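Local coordinates for CARDB domain-containing protein (Pyrococcus furiosus, PDB 3IDU) that is of unknown function but binds two manganese ions through its CARDB domain, the part of the longer protein present here, at residues Val54-Tyr57 and Leu62-Asn65. Numbering follows the deposited sequence.
Sequences VRVY and LYKN
V56 O is gripped by two backbone N-H groups of the facing strand. Y63 N donates the shorter bond, 2.7 Å to V56 O, and lies in the carbonyl plane. K64 N sits 3.3 Å from V56 O and is tilted 23° from that plane. One residue on 54-57 thus faces two on 62-65, which is a classic beta bulge. V56 N donates in turn to K64 O at 2.9 Å, so V56 and K64 form an antiparallel hydrogen-bonded pair. R55 with N65 and Y57 with L62 are the non-hydrogen-bonded pairs beside it.

The extra residue shifts the register by one, and beyond it L62 pairs with Y57. L62 CD1 lies over one face of the Y57 ring, 4.1 Å from its centroid, in a CH-pi contact. With CG anti to the backbone N (chi1 -175°), the L62 branch runs across the neighbouring strand, and L62 CD1 also meets R55 CB at 3.8 Å. Y57 CD1, on the ring, lies 3.5 Å from L62 N. On the other face of the sheet, V56 CG1 approaches the edge of the Y63 ring.

Four polar side chains have partners elsewhere in the chain. R55 forms a salt bridge with E99, and Y57 OH is hydrogen-bonded to E98; both acids follow the manganese ligand D97 in sequence. Y63 OH and K64 NZ bond the backbone oxygens of N81 and T79. The contact belongs to the hairpin of strands 49-58 and 61-70. Strand 61-70 is one of the two outermost strands of its sheet within this chain, while 88-96 flanks 49-58 on its other side. V54 and V56 pack on V39 of strand 35-43, in the facing sheet.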
ATOM      1  N   VAL A  54      -6.530  -3.144   3.793  1.00  9.05           N
ATOM      2  CA  VAL A  54      -5.374  -2.974   2.932  1.00  7.19           C
ATOM      3  C   VAL A  54      -5.112  -4.370   2.365  1.00 10.72           C
ATOM      4  O   VAL A  54      -5.190  -5.371   3.088  1.00  8.60           O
ATOM      5  CB  VAL A  54      -4.134  -2.486   3.724  1.00 11.70           C
ATOM      6  CG1 VAL A  54      -2.922  -2.390   2.801  1.00 13.64           C
ATOM      7  CG2 VAL A  54      -4.427  -1.126   4.346  1.00  8.61           C
ATOM      8  N   ARG A  55      -4.823  -4.433   1.072  1.00  9.01           N
ATOM      9  CA  ARG A  55      -4.576  -5.701   0.414  1.00  8.79           C
ATOM     10  C   ARG A  55      -3.359  -5.617  -0.491  1.00  8.15           C
ATOM     11  O   ARG A  55      -3.089  -4.579  -1.106  1.00 13.45           O
ATOM     12  CB  ARG A  55      -5.800  -6.113  -0.423  1.00  7.05           C
ATOM     13  CG  ARG A  55      -7.117  -6.231   0.356  1.00 10.82           C
ATOM     14  CD  ARG A  55      -8.266  -6.644  -0.567  1.00 18.47           C
ATOM     15  NE  ARG A  55      -9.555  -6.819   0.111  1.00 20.64           N
ATOM     16  CZ  ARG A  55     -10.363  -5.827   0.482  1.00 26.08           C
ATOM     17  NH1 ARG A  55     -10.029  -4.566   0.251  1.00 17.66           N
ATOM     18  NH2 ARG A  55     -11.524  -6.098   1.065  1.00 27.04           N
ATOM     19  N   VAL A  56      -2.611  -6.713  -0.549  1.00  7.55           N
ATOM     20  CA  VAL A  56      -1.441  -6.803  -1.411  1.00  7.23           C
ATOM     21  C   VAL A  56      -1.695  -7.955  -2.375  1.00  8.32           C
ATOM     22  O   VAL A  56      -2.126  -9.036  -1.976  1.00 10.24           O
ATOM     23  CB  VAL A  56      -0.136  -7.056  -0.606  1.00 10.49           C
ATOM     24  CG1 VAL A  56       0.965  -7.562  -1.538  1.00 11.79           C
ATOM     25  CG2 VAL A  56       0.319  -5.763   0.048  1.00 11.63           C
ATOM     26  N   TYR A  57      -1.439  -7.690  -3.651  1.00 12.83           N
ATOM     27  CA  TYR A  57      -1.624  -8.651  -4.727  1.00 15.13           C
ATOM     28  C   TYR A  57      -0.301  -8.847  -5.443  1.00 14.34           C
ATOM     29  O   TYR A  57       0.498  -7.918  -5.552  1.00 15.33           O
ATOM     30  CB  TYR A  57      -2.617  -8.118  -5.763  1.00 11.00           C
ATOM     31  CG  TYR A  57      -4.012  -7.843  -5.260  1.00 10.65           C
ATOM     32  CD1 TYR A  57      -5.000  -8.822  -5.325  1.00  7.55           C
ATOM     33  CD2 TYR A  57      -4.355  -6.592  -4.747  1.00  9.56           C
ATOM     34  CE1 TYR A  57      -6.292  -8.567  -4.898  1.00 12.17           C
ATOM     35  CE2 TYR A  57      -5.649  -6.330  -4.315  1.00 13.44           C
ATOM     36  CZ  TYR A  57      -6.613  -7.320  -4.394  1.00 11.53           C
ATOM     37  OH  TYR A  57      -7.892  -7.055  -3.964  1.00 13.92           O
ATOM     38  N   LEU A  62      -4.447 -12.210  -4.843  1.00 10.81           N
ATOM     39  CA  LEU A  62      -4.315 -11.726  -3.478  1.00  9.56           C
ATOM     40  C   LEU A  62      -3.248 -12.502  -2.726  1.00 14.32           C
ATOM     41  O   LEU A  62      -3.181 -13.733  -2.805  1.00 10.77           O
ATOM     42  CB  LEU A  62      -5.659 -11.837  -2.745  1.00 11.14           C
ATOM     43  CG  LEU A  62      -5.767 -11.270  -1.321  1.00 11.58           C
ATOM     44  CD1 LEU A  62      -5.562  -9.766  -1.341  1.00 13.77           C
ATOM     45  CD2 LEU A  62      -7.125 -11.613  -0.735  1.00 15.60           C
ATOM     46  N   TYR A  63      -2.417 -11.769  -1.995  1.00  9.25           N
ATOM     47  CA  TYR A  63      -1.344 -12.368  -1.221  1.00 11.22           C
ATOM     48  C   TYR A  63      -1.542 -12.170   0.277  1.00 11.20           C
ATOM     49  O   TYR A  63      -1.485 -13.123   1.047  1.00 12.98           O
ATOM     50  CB  TYR A  63       0.003 -11.775  -1.642  1.00  9.88           C
ATOM     51  CG  TYR A  63       1.180 -12.392  -0.919  1.00  9.84           C
ATOM     52  CD1 TYR A  63       2.004 -11.623  -0.100  1.00 12.52           C
ATOM     53  CD2 TYR A  63       1.463 -13.751  -1.048  1.00 12.21           C
ATOM     54  CE1 TYR A  63       3.085 -12.190   0.570  1.00 16.01           C
ATOM     55  CE2 TYR A  63       2.538 -14.328  -0.383  1.00 20.53           C
ATOM     56  CZ  TYR A  63       3.344 -13.542   0.425  1.00 17.45           C
ATOM     57  OH  TYR A  63       4.407 -14.116   1.083  1.00 16.44           O
ATOM     58  N   LYS A  64      -1.782 -10.934   0.701  1.00 10.78           N
ATOM     59  CA  LYS A  64      -1.958 -10.692   2.125  1.00 12.29           C
ATOM     60  C   LYS A  64      -2.958  -9.579   2.375  1.00 10.91           C
ATOM     61  O   LYS A  64      -3.126  -8.683   1.548  1.00 10.82           O
ATOM     62  CB  LYS A  64      -0.608 -10.338   2.759  1.00 10.51           C
ATOM     63  CG  LYS A  64      -0.593 -10.332   4.281  1.00 18.20           C
ATOM     64  CD  LYS A  64       0.818 -10.082   4.795  1.00 13.97           C
ATOM     65  CE  LYS A  64       0.869 -10.044   6.316  1.00 27.41           C
ATOM     66  NZ  LYS A  64       2.246  -9.773   6.819  1.00 25.90           N
ATOM     67  N   ASN A  65      -3.633  -9.647   3.517  1.00 14.24           N
ATOM     68  CA  ASN A  65      -4.607  -8.626   3.857  1.00 16.34           C
ATOM     69  C   ASN A  65      -4.439  -8.134   5.285  1.00 12.78           C
ATOM     70  O   ASN A  65      -3.993  -8.870   6.170  1.00 15.99           O
ATOM     71  CB  ASN A  65      -6.036  -9.138   3.621  1.00 24.82           C
ATOM     72  CG  ASN A  65      -6.285 -10.489   4.242  1.00 38.70           C
ATOM     73  OD1 ASN A  65      -6.142 -10.665   5.454  1.00 48.65           O
ATOM     74  ND2 ASN A  65      -6.670 -11.459   3.414  1.00 26.18           N
TER